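PDB 3UCX: short chain dehydrogenase from Mycobacterium smegmatis, which probably catalyses a nicotinamide-cofactor-dependent oxidation or reduction, as other Rossmann-fold short-chain dehydrogenases do, on a substrate that is not established. Local coordinates for residues 14-19 / 26-31; 39-44 / 76-81; 68-73 / 116-121; 81-84 / 88-91; 92-97 / 125-130. All coordinates share one frame; numbering follows the deposited sequence.

Contact 1 (14-19 / 26-31)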
# COMPACT_ATOMS: atom_id res chain seq x y z
N VAL A 14 6.51 11.37 -29.64
CA VAL A 14 6.73 11.37 -28.21
C VAL A 14 7.22 12.75 -27.78
O VAL A 14 8.23 13.25 -28.30
CB VAL A 14 7.77 10.28 -27.82
CG1 VAL A 14 8.10 10.34 -26.33
CG2 VAL A 14 7.27 8.89 -28.21
N VAL A 15 6.50 13.35 -26.85
CA VAL A 15 6.90 14.59 -26.22
C VAL A 15 7.60 14.25 -24.89
O VAL A 15 7.03 13.56 -24.06
CB VAL A 15 5.67 15.48 -25.96
CG1 VAL A 15 6.00 16.72 -25.15
CG2 VAL A 15 4.97 15.84 -27.27
N ILE A 16 8.83 14.73 -24.72
CA ILE A 16 9.53 14.61 -23.46
C ILE A 16 9.73 16.00 -22.87
O ILE A 16 10.37 16.87 -23.48
CB ILE A 16 10.89 13.89 -23.59
CG1 ILE A 16 10.73 12.54 -24.29
CG2 ILE A 16 11.51 13.67 -22.19
CD1 ILE A 16 12.04 11.85 -24.58
N SER A 17 9.14 16.23 -21.70
CA SER A 17 9.36 17.46 -20.96
C SER A 17 10.41 17.19 -19.87
O SER A 17 10.37 16.17 -19.19
CB SER A 17 8.06 17.98 -20.36
OG SER A 17 8.30 18.90 -19.30
N GLY A 18 11.31 18.13 -19.68
CA GLY A 18 12.32 18.00 -18.63
C GLY A 18 13.47 17.15 -19.08
O GLY A 18 13.90 16.24 -18.38
N VAL A 19 13.98 17.46 -20.26
CA VAL A 19 15.11 16.76 -20.84
C VAL A 19 16.40 17.30 -20.25
O VAL A 19 16.78 18.46 -20.50
CB VAL A 19 15.14 16.92 -22.38
CG1 VAL A 19 16.31 16.16 -23.00
CG2 VAL A 19 13.82 16.45 -22.99
N THR A 26 19.03 9.85 -22.39
CA THR A 26 18.90 8.43 -22.67
C THR A 26 17.52 8.08 -23.22
O THR A 26 17.40 7.34 -24.19
CB THR A 26 19.17 7.59 -21.41
OG1 THR A 26 20.54 7.73 -21.04
CG2 THR A 26 18.88 6.10 -21.68
N LEU A 27 16.49 8.65 -22.62
CA LEU A 27 15.11 8.39 -23.05
C LEU A 27 14.83 8.82 -24.49
O LEU A 27 14.26 8.06 -25.28
CB LEU A 27 14.15 9.08 -22.05
CG LEU A 27 12.70 8.64 -21.93
CD1 LEU A 27 12.54 7.16 -21.64
CD2 LEU A 27 12.07 9.49 -20.83
N ALA A 28 15.27 10.03 -24.84
CA ALA A 28 15.09 10.57 -26.19
C ALA A 28 15.76 9.66 -27.20
O ALA A 28 15.17 9.30 -28.23
CB ALA A 28 15.69 11.98 -26.26
N ARG A 29 17.00 9.28 -26.90
CA ARG A 29 17.74 8.39 -27.76
C ARG A 29 17.01 7.08 -27.91
O ARG A 29 16.80 6.60 -29.01
CB ARG A 29 19.17 8.18 -27.23
CG ARG A 29 20.02 7.20 -28.04
CD ARG A 29 21.39 6.90 -27.42
NE ARG A 29 21.35 6.39 -26.04
CZ ARG A 29 21.08 5.14 -25.68
NH1 ARG A 29 20.81 4.20 -26.59
NH2 ARG A 29 21.09 4.80 -24.39
N ARG A 30 16.61 6.48 -26.78
CA ARG A 30 15.95 5.19 -26.83
C ARG A 30 14.61 5.23 -27.59
O ARG A 30 14.31 4.31 -28.31
CB ARG A 30 15.78 4.59 -25.43
CG ARG A 30 17.11 4.16 -24.79
CD ARG A 30 17.59 2.80 -25.29
NE ARG A 30 16.60 1.75 -25.06
CZ ARG A 30 16.31 1.25 -23.87
NH1 ARG A 30 16.97 1.65 -22.79
NH2 ARG A 30 15.37 0.32 -23.76
N CYS A 31 13.82 6.29 -27.40
CA CYS A 31 12.53 6.40 -28.12
C CYS A 31 12.76 6.44 -29.62
O CYS A 31 12.06 5.75 -30.37
CB CYS A 31 11.76 7.64 -27.68
SG CYS A 31 11.06 7.50 -26.02

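Contact 2 (39-44 / 76-81)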
# COMPACT_ATOMS: atom_id res chain seq x y z
N VAL A 39 9.51 15.40 -29.64
CA VAL A 39 9.46 16.79 -29.22
C VAL A 39 10.24 16.87 -27.92
O VAL A 39 9.93 16.13 -26.97
CB VAL A 39 8.02 17.28 -28.98
CG1 VAL A 39 8.03 18.71 -28.46
CG2 VAL A 39 7.20 17.14 -30.26
N LEU A 40 11.24 17.73 -27.88
CA LEU A 40 12.05 17.93 -26.69
C LEU A 40 11.78 19.30 -26.08
O LEU A 40 11.93 20.34 -26.75
CB LEU A 40 13.54 17.76 -27.04
CG LEU A 40 13.93 16.48 -27.78
CD1 LEU A 40 15.38 16.52 -28.27
CD2 LEU A 40 13.65 15.23 -26.95
N ALA A 41 11.39 19.31 -24.82
CA ALA A 41 11.04 20.53 -24.11
C ALA A 41 11.89 20.64 -22.83
O ALA A 41 12.03 19.69 -22.08
CB ALA A 41 9.55 20.56 -23.80
N ALA A 42 12.48 21.81 -22.64
CA ALA A 42 13.24 22.15 -21.44
C ALA A 42 13.35 23.66 -21.42
O ALA A 42 13.07 24.30 -22.44
CB ALA A 42 14.62 21.50 -21.48
N ARG A 43 13.73 24.25 -20.28
CA ARG A 43 13.88 25.72 -20.20
C ARG A 43 15.10 26.14 -21.01
O ARG A 43 15.01 27.02 -21.87
CB ARG A 43 13.99 26.20 -18.74
N THR A 44 16.21 25.46 -20.78
CA THR A 44 17.48 25.79 -21.43
C THR A 44 17.59 25.06 -22.77
O THR A 44 17.86 23.86 -22.80
CB THR A 44 18.64 25.40 -20.50
OG1 THR A 44 18.58 23.99 -20.23
CG2 THR A 44 18.55 26.15 -19.17
N ALA A 76 1.31 26.62 -24.12
CA ALA A 76 0.45 26.76 -25.28
C ALA A 76 1.28 26.82 -26.55
O ALA A 76 0.92 26.21 -27.56
CB ALA A 76 -0.45 28.00 -25.17
N HIS A 77 2.39 27.54 -26.49
CA HIS A 77 3.31 27.62 -27.62
C HIS A 77 3.90 26.26 -27.95
O HIS A 77 3.95 25.88 -29.12
CB HIS A 77 4.41 28.65 -27.35
CG HIS A 77 5.48 28.73 -28.42
ND1 HIS A 77 5.24 29.24 -29.65
CD2 HIS A 77 6.82 28.36 -28.41
CE1 HIS A 77 6.36 29.19 -30.39
NE2 HIS A 77 7.33 28.65 -29.63
N LEU A 78 4.36 25.51 -26.95
CA LEU A 78 4.85 24.13 -27.19
C LEU A 78 3.82 23.24 -27.90
O LEU A 78 4.16 22.54 -28.84
CB LEU A 78 5.25 23.47 -25.86
CG LEU A 78 5.63 22.00 -25.86
CD1 LEU A 78 6.92 21.77 -26.66
CD2 LEU A 78 5.77 21.48 -24.42
N VAL A 79 2.58 23.28 -27.45
CA VAL A 79 1.51 22.53 -28.10
C VAL A 79 1.34 23.00 -29.55
O VAL A 79 1.28 22.18 -30.47
CB VAL A 79 0.17 22.67 -27.33
CG1 VAL A 79 -0.97 21.98 -28.09
CG2 VAL A 79 0.32 22.09 -25.93
N ASP A 80 1.27 24.30 -29.76
CA ASP A 80 1.08 24.84 -31.11
C ASP A 80 2.24 24.42 -32.04
O ASP A 80 2.01 23.95 -33.16
CB ASP A 80 0.91 26.36 -31.09
CG ASP A 80 -0.44 26.80 -30.52
OD1 ASP A 80 -1.40 25.99 -30.49
OD2 ASP A 80 -0.55 27.97 -30.08
N GLU A 81 3.47 24.51 -31.55
CA GLU A 81 4.63 24.15 -32.39
C GLU A 81 4.65 22.67 -32.72
O GLU A 81 4.95 22.27 -33.85
CB GLU A 81 5.94 24.59 -31.73
CG GLU A 81 6.15 26.10 -31.76
CD GLU A 81 6.34 26.64 -33.16
OE1 GLU A 81 7.21 26.13 -33.89
OE2 GLU A 81 5.61 27.58 -33.53

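Contact 3 (68-73 / 116-121)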
# COMPACT_ATOMS: atom_id res chain seq x y z
N ASP A 68 9.16 26.86 -20.43
CA ASP A 68 8.98 26.88 -19.00
C ASP A 68 7.58 26.33 -18.74
O ASP A 68 6.57 27.00 -19.01
CB ASP A 68 9.12 28.30 -18.47
CG ASP A 68 8.94 28.39 -16.99
OD1 ASP A 68 8.47 27.42 -16.35
OD2 ASP A 68 9.26 29.45 -16.46
N ILE A 69 7.50 25.10 -18.24
CA ILE A 69 6.21 24.42 -18.15
C ILE A 69 5.37 24.97 -16.99
O ILE A 69 4.21 24.57 -16.82
CB ILE A 69 6.33 22.87 -18.05
CG1 ILE A 69 7.08 22.44 -16.78
CG2 ILE A 69 7.01 22.31 -19.30
CD1 ILE A 69 7.06 20.93 -16.52
N THR A 70 5.94 25.89 -16.21
CA THR A 70 5.17 26.64 -15.22
C THR A 70 4.41 27.82 -15.82
O THR A 70 3.66 28.49 -15.11
CB THR A 70 6.01 27.14 -14.01
OG1 THR A 70 6.85 28.23 -14.41
CG2 THR A 70 6.85 26.01 -13.41
N ASP A 71 4.56 28.07 -17.12
CA ASP A 71 3.92 29.23 -17.76
C ASP A 71 2.88 28.82 -18.80
O ASP A 71 3.21 28.13 -19.76
CB ASP A 71 4.97 30.11 -18.44
CG ASP A 71 4.34 31.31 -19.10
OD1 ASP A 71 4.06 32.29 -18.39
OD2 ASP A 71 4.08 31.28 -20.32
N ASP A 72 1.64 29.29 -18.64
CA ASP A 72 0.55 28.93 -19.54
C ASP A 72 0.87 29.23 -21.00
O ASP A 72 0.68 28.36 -21.85
CB ASP A 72 -0.75 29.66 -19.17
CG ASP A 72 -1.42 29.10 -17.93
OD1 ASP A 72 -1.29 27.90 -17.64
OD2 ASP A 72 -2.12 29.88 -17.26
N ALA A 73 1.34 30.45 -21.29
CA ALA A 73 1.62 30.85 -22.68
C ALA A 73 2.70 29.97 -23.30
O ALA A 73 2.59 29.55 -24.44
CB ALA A 73 2.03 32.32 -22.75
N ALA A 116 8.71 23.66 -5.87
CA ALA A 116 8.79 22.22 -6.20
C ALA A 116 7.43 21.68 -6.72
O ALA A 116 7.37 20.98 -7.74
CB ALA A 116 9.25 21.41 -4.98
N ILE A 117 6.37 22.03 -6.02
CA ILE A 117 5.00 21.68 -6.44
C ILE A 117 4.67 22.33 -7.80
O ILE A 117 4.15 21.67 -8.70
CB ILE A 117 3.99 22.05 -5.33
CG1 ILE A 117 4.16 21.10 -4.14
CG2 ILE A 117 2.55 21.94 -5.84
CD1 ILE A 117 3.44 21.53 -2.88
N GLU A 118 5.04 23.59 -7.96
CA GLU A 118 4.79 24.28 -9.22
C GLU A 118 5.38 23.57 -10.43
O GLU A 118 4.70 23.45 -11.46
CB GLU A 118 5.28 25.72 -9.16
CG GLU A 118 4.61 26.62 -10.16
CD GLU A 118 3.11 26.82 -9.94
OE1 GLU A 118 2.61 26.85 -8.79
OE2 GLU A 118 2.41 26.97 -10.95
N LEU A 119 6.61 23.09 -10.31
CA LEU A 119 7.29 22.44 -11.40
C LEU A 119 6.84 20.98 -11.54
O LEU A 119 6.39 20.57 -12.60
CB LEU A 119 8.80 22.51 -11.21
CG LEU A 119 9.63 21.99 -12.39
CD1 LEU A 119 9.23 22.68 -13.69
CD2 LEU A 119 11.12 22.16 -12.09
N THR A 120 6.94 20.23 -10.45
CA THR A 120 6.72 18.78 -10.44
C THR A 120 5.25 18.38 -10.63
O THR A 120 4.94 17.35 -11.26
CB THR A 120 7.24 18.20 -9.12
OG1 THR A 120 8.66 18.34 -9.09
CG2 THR A 120 6.85 16.71 -8.92
N VAL A 121 4.36 19.17 -10.06
CA VAL A 121 2.94 18.83 -10.08
C VAL A 121 2.20 19.67 -11.14
O VAL A 121 1.66 19.14 -12.12
CB VAL A 121 2.28 19.01 -8.70
CG1 VAL A 121 0.82 18.60 -8.76
CG2 VAL A 121 3.03 18.20 -7.63
O HOH W 1 2.33 28.55 -12.97

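Contact 4 (81-84 / 88-91)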
# COMPACT_ATOMS: atom_id res chain seq x y z
N GLU A 81 3.47 24.51 -31.55
CA GLU A 81 4.63 24.15 -32.39
C GLU A 81 4.65 22.67 -32.72
O GLU A 81 4.95 22.27 -33.85
CB GLU A 81 5.94 24.59 -31.73
CG GLU A 81 6.15 26.10 -31.76
CD GLU A 81 6.34 26.64 -33.16
OE1 GLU A 81 7.21 26.13 -33.89
OE2 GLU A 81 5.61 27.58 -33.53
N THR A 82 4.30 21.84 -31.74
CA THR A 82 4.20 20.39 -31.95
C THR A 82 3.15 20.03 -32.99
O THR A 82 3.37 19.18 -33.84
CB THR A 82 3.84 19.71 -30.61
OG1 THR A 82 4.90 19.93 -29.67
CG2 THR A 82 3.61 18.22 -30.79
N MET A 83 1.98 20.64 -32.89
CA MET A 83 0.90 20.32 -33.81
C MET A 83 1.22 20.86 -35.21
O MET A 83 0.88 20.23 -36.21
CB MET A 83 -0.42 20.84 -33.25
CG MET A 83 -0.74 20.22 -31.87
SD MET A 83 -0.58 18.42 -31.78
CE MET A 83 -1.94 18.14 -32.91
N LYS A 84 1.92 21.98 -35.28
CA LYS A 84 2.38 22.51 -36.56
C LYS A 84 3.43 21.57 -37.21
O LYS A 84 3.37 21.28 -38.40
CB LYS A 84 2.94 23.93 -36.35
CG LYS A 84 3.48 24.59 -37.60
CD LYS A 84 4.20 25.90 -37.30
CE LYS A 84 4.93 26.39 -38.55
NZ LYS A 84 5.85 27.54 -38.31
N ARG A 88 0.31 15.47 -34.55
CA ARG A 88 -0.15 14.45 -33.63
C ARG A 88 0.81 14.26 -32.47
O ARG A 88 1.99 14.60 -32.58
CB ARG A 88 -0.28 13.11 -34.34
CG ARG A 88 1.04 12.48 -34.80
CD ARG A 88 0.73 11.35 -35.76
NE ARG A 88 -0.32 10.55 -35.13
CZ ARG A 88 -0.15 9.39 -34.51
NH1 ARG A 88 1.04 8.80 -34.52
NH2 ARG A 88 -1.21 8.80 -33.93
N VAL A 89 0.30 13.69 -31.40
CA VAL A 89 1.10 13.26 -30.23
C VAL A 89 0.53 11.95 -29.73
O VAL A 89 -0.66 11.84 -29.44
CB VAL A 89 1.06 14.30 -29.09
CG1 VAL A 89 1.79 13.77 -27.84
CG2 VAL A 89 1.65 15.63 -29.53
N ASP A 90 1.40 10.94 -29.61
CA ASP A 90 1.04 9.61 -29.10
C ASP A 90 1.40 9.39 -27.63
O ASP A 90 0.73 8.63 -26.94
CB ASP A 90 1.76 8.57 -29.96
CG ASP A 90 1.31 8.65 -31.39
OD1 ASP A 90 0.19 8.16 -31.63
OD2 ASP A 90 2.02 9.27 -32.22
N VAL A 91 2.46 10.06 -27.18
CA VAL A 91 3.01 9.86 -25.85
C VAL A 91 3.46 11.19 -25.27
O VAL A 91 4.13 11.97 -25.93
CB VAL A 91 4.25 8.90 -25.87
CG1 VAL A 91 4.82 8.70 -24.46
CG2 VAL A 91 3.86 7.56 -26.49

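Contact 5 (92-97 / 125-130)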
# COMPACT_ATOMS: atom_id res chain seq x y z
N VAL A 92 3.12 11.45 -24.02
CA VAL A 92 3.71 12.56 -23.26
C VAL A 92 4.45 11.99 -22.05
O VAL A 92 3.87 11.23 -21.27
CB VAL A 92 2.65 13.57 -22.81
CG1 VAL A 92 3.26 14.58 -21.85
CG2 VAL A 92 2.00 14.28 -24.02
N ILE A 93 5.73 12.33 -21.93
CA ILE A 93 6.56 11.89 -20.80
C ILE A 93 6.99 13.12 -20.00
O ILE A 93 7.66 14.02 -20.52
CB ILE A 93 7.81 11.12 -21.28
CG1 ILE A 93 7.40 9.89 -22.08
CG2 ILE A 93 8.69 10.71 -20.08
CD1 ILE A 93 8.56 9.19 -22.80
N ASN A 94 6.60 13.16 -18.73
CA ASN A 94 7.02 14.23 -17.84
C ASN A 94 8.23 13.71 -17.07
O ASN A 94 8.11 12.89 -16.15
CB ASN A 94 5.88 14.60 -16.90
CG ASN A 94 4.84 15.46 -17.58
OD1 ASN A 94 5.18 16.47 -18.21
ND2 ASN A 94 3.58 15.05 -17.52
N ASN A 95 9.41 14.17 -17.47
CA ASN A 95 10.64 13.65 -16.87
C ASN A 95 10.94 14.44 -15.63
O ASN A 95 10.69 15.66 -15.60
CB ASN A 95 11.80 13.69 -17.82
CG ASN A 95 13.07 13.11 -17.22
OD1 ASN A 95 13.03 12.24 -16.37
ND2 ASN A 95 14.19 13.66 -17.60
N ALA A 96 11.46 13.75 -14.61
CA ALA A 96 11.75 14.36 -13.30
C ALA A 96 13.09 15.09 -13.40
O ALA A 96 14.14 14.45 -13.32
CB ALA A 96 11.80 13.30 -12.20
N PHE A 97 13.06 16.40 -13.59
CA PHE A 97 14.30 17.17 -13.79
C PHE A 97 14.77 17.84 -12.49
O PHE A 97 15.96 17.76 -12.15
CB PHE A 97 14.12 18.22 -14.90
N LEU A 125 0.86 18.79 -14.93
CA LEU A 125 -0.59 18.87 -15.23
C LEU A 125 -0.82 19.77 -16.45
O LEU A 125 -1.58 19.43 -17.36
CB LEU A 125 -1.37 19.43 -14.05
CG LEU A 125 -2.90 19.48 -14.17
CD1 LEU A 125 -3.47 18.13 -14.57
CD2 LEU A 125 -3.53 20.00 -12.87
N ARG A 126 -0.16 20.93 -16.46
CA ARG A 126 -0.28 21.87 -17.58
C ARG A 126 0.07 21.20 -18.91
O ARG A 126 -0.66 21.35 -19.90
CB ARG A 126 0.63 23.08 -17.34
CG ARG A 126 0.06 24.38 -17.85
CD ARG A 126 0.99 25.58 -17.57
NE ARG A 126 0.51 26.39 -16.45
CZ ARG A 126 0.98 26.36 -15.21
NH1 ARG A 126 1.97 25.56 -14.88
NH2 ARG A 126 0.45 27.16 -14.29
N LEU A 127 1.16 20.43 -18.93
CA LEU A 127 1.55 19.66 -20.11
C LEU A 127 0.51 18.66 -20.55
O LEU A 127 0.18 18.57 -21.72
CB LEU A 127 2.84 18.87 -19.87
CG LEU A 127 4.11 19.42 -20.48
CD1 LEU A 127 3.95 19.61 -21.99
CD2 LEU A 127 4.31 20.74 -19.76
N ILE A 128 0.05 17.86 -19.59
CA ILE A 128 -0.93 16.82 -19.86
C ILE A 128 -2.20 17.45 -20.41
O ILE A 128 -2.76 16.95 -21.38
CB ILE A 128 -1.22 15.95 -18.62
CG1 ILE A 128 0.04 15.10 -18.27
CG2 ILE A 128 -2.44 15.08 -18.85
CD1 ILE A 128 0.09 14.57 -16.85
N GLN A 129 -2.66 18.54 -19.79
CA GLN A 129 -3.87 19.21 -20.23
C GLN A 129 -3.71 19.81 -21.62
O GLN A 129 -4.60 19.67 -22.48
CB GLN A 129 -4.30 20.26 -19.21
CG GLN A 129 -4.76 19.60 -17.91
CD GLN A 129 -5.30 20.55 -16.85
OE1 GLN A 129 -4.94 21.74 -16.80
NE2 GLN A 129 -6.17 20.02 -15.98
N GLY A 130 -2.56 20.47 -21.86
CA GLY A 130 -2.25 21.04 -23.16
C GLY A 130 -2.30 20.02 -24.28
O GLY A 130 -2.79 20.32 -25.38

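Contact 1 (14-19 / 26-31)
Ile16 reaches from strand 13-17 into helix 23-33 and lays its end methyl against the backbone of Ala28. Its CG1 branch lies beside the backbone N (chi1 -53°) and the chain then continues extended, which projects CD1 to full length. CD1 stops 3.7 Å from Ala28 CA and 4.0 Å from Ala28 CB, beside the small side chain of Ala28. On the preceding residue the same methyl meets the branch point of Leu27, with Ile16 CD1 4.2 Å from Leu27 CG. Two residues back along the strand, Val14 makes the second touch. With CG1 anti to its own N (chi1 175°), it presents that methyl to Cys31 SG at 4.1 Å, one helical turn beyond Leu27. Strand and helix run almost exactly antiparallel, at 174° with axes 9.9 Å apart, as expected for the first half of a beta-alpha-beta unit in a Rossmann fold. The chain reverses through the glycine-rich loop that begins at Gly18, whose positive phi suits glycine. Leu27 and Cys31 also lean on Leu240 of helix 232-243, and Ala28 on Leu40 and Val51. Arg29 forms salt bridges with Glu33 and Asp233, and Arg30 with Asp233, away from the strand. With no polar bond between the two segments, the helix is held on the strand here by the close fit of apolar groups alone.

Contact 2 (39-44 / 76-81)
The Rossmann crossover that returns the chain from edge strand 62-66 to the middle of the parallel sheet is made by helix 72-85, and Leu78 is where that helix rests on strand 37-42. Both segments bury their touching residues, and the nearest backbones are those of Ala41 and Leu78, with CA atoms 7.8 Å apart. Leu78 extends CG anti to its backbone N (chi1 173°), which carries its forked end out to the sheet, so that each prong finds strand atoms. CD1 meets Val39 CG1 at 3.7 Å, the two side chains meeting at a slant. Val39 turns that methyl anti to its own N (chi1 177°), and Tyr86 also packs on Val39. Leu40, between the two strand residues, points to the other side of the sheet, where Leu48 and Val51 of helix 45-57 receive it. Backbone bonds of Val39 to Val14 and Ile16, and of Leu40 to Leu63 and Val65, hold the strand in the sheet, while the helix contact is made by the carbons of Leu78. Leu78 is further enclosed by Val65, Thr67 and Leu127, which makes it a common apolar point for strand, helix and the next crossover. The small side chain of Ala41 admits the fork closely: its CB lies 3.9 Å from Leu78 CD2 and 4.1 Å from Leu78 CD1.

Contact 3 (68-73 / 116-121)
Thr70 and Leu119 bring their backbones within 6.1 Å, CA to CA, where the type I turn Asp68-Asp71 meets helix 110-130 at a wider pi-type turn. The turn follows sheet strand 62-66 of the Rossmann fold and leads into helix 72-85, whose N-cap is Asp71. Asp68 sets the turn as an Asx turn. Its OD1 accepts both Thr70 N at 3.0 Å and Thr70 OG1 at 2.7 Å, the two donors coming from the same face and 34-37° out of the carboxylate plane. This double grip fixes Thr70 with OG1 between its backbone N and carbonyl carbon (chi1 73°), which leaves CG2 anti to the carbonyl carbon and facing the helix. CG2 there lies 4.0 Å from Glu118 CG, the side chains meeting at a slant. Beside it, Ile69 crosses Leu119 at about a right angle, with Ile69 CG1 3.8 Å from Leu119 CD1. Glu118 OE2 forms a salt bridge to Arg114 of the third subunit, tying this partly exposed contact to the assembly. The same oxygen takes the water that completes the link, which donates to Thr70 O at 2.5 Å and to Glu118 OE2 at 2.6 Å.

Contact 4 (81-84 / 88-91)
The flat groups beside the contact of Met83 with Arg88, the guanidinium of Arg88 and the carboxylate of Asp90, meet each other and not the helix. They lie in the helix-to-strand turn of the Rossmann crossover: the chain turns after helix 72-85, and residues 88-89 pass beside its last turn on the way to strand 91-94. Asp90 OD2 sits over the guanidinium face, above Arg88 NH1, in a salt bridge whose 2.5 Å separation is unusually short and doubtful in detail. The same OD2 accepts from Val13 N, which ties the pair to the neighbouring strand. Arg88 itself starts from a CB that points away from the helix. In Thr82, OG1 stands beside the backbone N (chi1 -63°) and hydrogen-bonds to Leu78 O one turn back, which leaves CG2 anti to that N and facing Val89. CG2 presses on Val89 CG2 at 3.5 Å, tighter than usual carbon contact, and the two side chains cross at about a right angle. Phe131 lies against both Thr82 and Val89, so this is the buried part of the contact; Arg88 O, 4.4 Å from Thr82 CG2, is buried with no polar partner. Met83 closes the outer side. Bent at chi2 and chi3, its chain curls back, placing SD 4.2 Å from Val89 CG2, with Ala134 touching both residues. Beyond the sulfur, Met83 CE ends 3.9 Å from Arg88 N.

Contact 5 (92-97 / 125-130)
Asn94 swings CG to the side of its own backbone N (chi1 -78°) and, with chi2 at -51°, spreads its amide so that the two ends meet different residues of helix 110-130. The oxygen end comes to Leu127: OD1 lies 3.7 Å from Leu127 CB and 3.9 Å from Leu127 CG. The nitrogen end goes to Ile128, with ND2 3.6 Å from both Ile128 CG1 and Ile128 CD1. Ile128 offers these atoms because CG1 also lies beside its backbone N (chi1 -68°), bringing the branch round to the strand. Both pairs meet at a slant and without polar bonding; the amide's hydrogen bond goes instead from ND2 to Asn144 OD1 on the adjacent strand 141-145, which probably fixes the amide's rotation. Val92 adds further cover at the same face. On the far side of the helix, Arg126 pairs with Asp72 and makes a cation-pi interaction with Phe110 of the third subunit. The next residue, Asn95, donates from ND2 to Gly18 O of the glycine-rich loop. The run Asn94-Asn95-Ala96 at the end of strand 91-94 matches the start of the Asn-Asn-Ala-Gly motif of short-chain dehydrogenases, which stabilises the central sheet, with Phe97 in the place of its glycine.

Contacts 1 and 5 pack helices on neighbouring central strands of one sheet but from opposite faces: contact 1 is wholly apolar, whereas contact 5 buries an amide against aliphatic carbons. Contact 2 lies on the face of contact 5, and Leu78 CD2 meets Leu127 CD1 at 3.6 Å. Contacts 2, 3 and 4 all use helix 72-85: its middle is core, its last turn is partly buried, and the turn leading into it makes a surface contact with a bridging water and charge. Contacts 3 and 5 share helix 110-130, joined by the Asp72-Arg126 salt bridge, and both touch the third subunit. Contact 4 adjoins contact 1 through backbone pairing of Val15 with Val91.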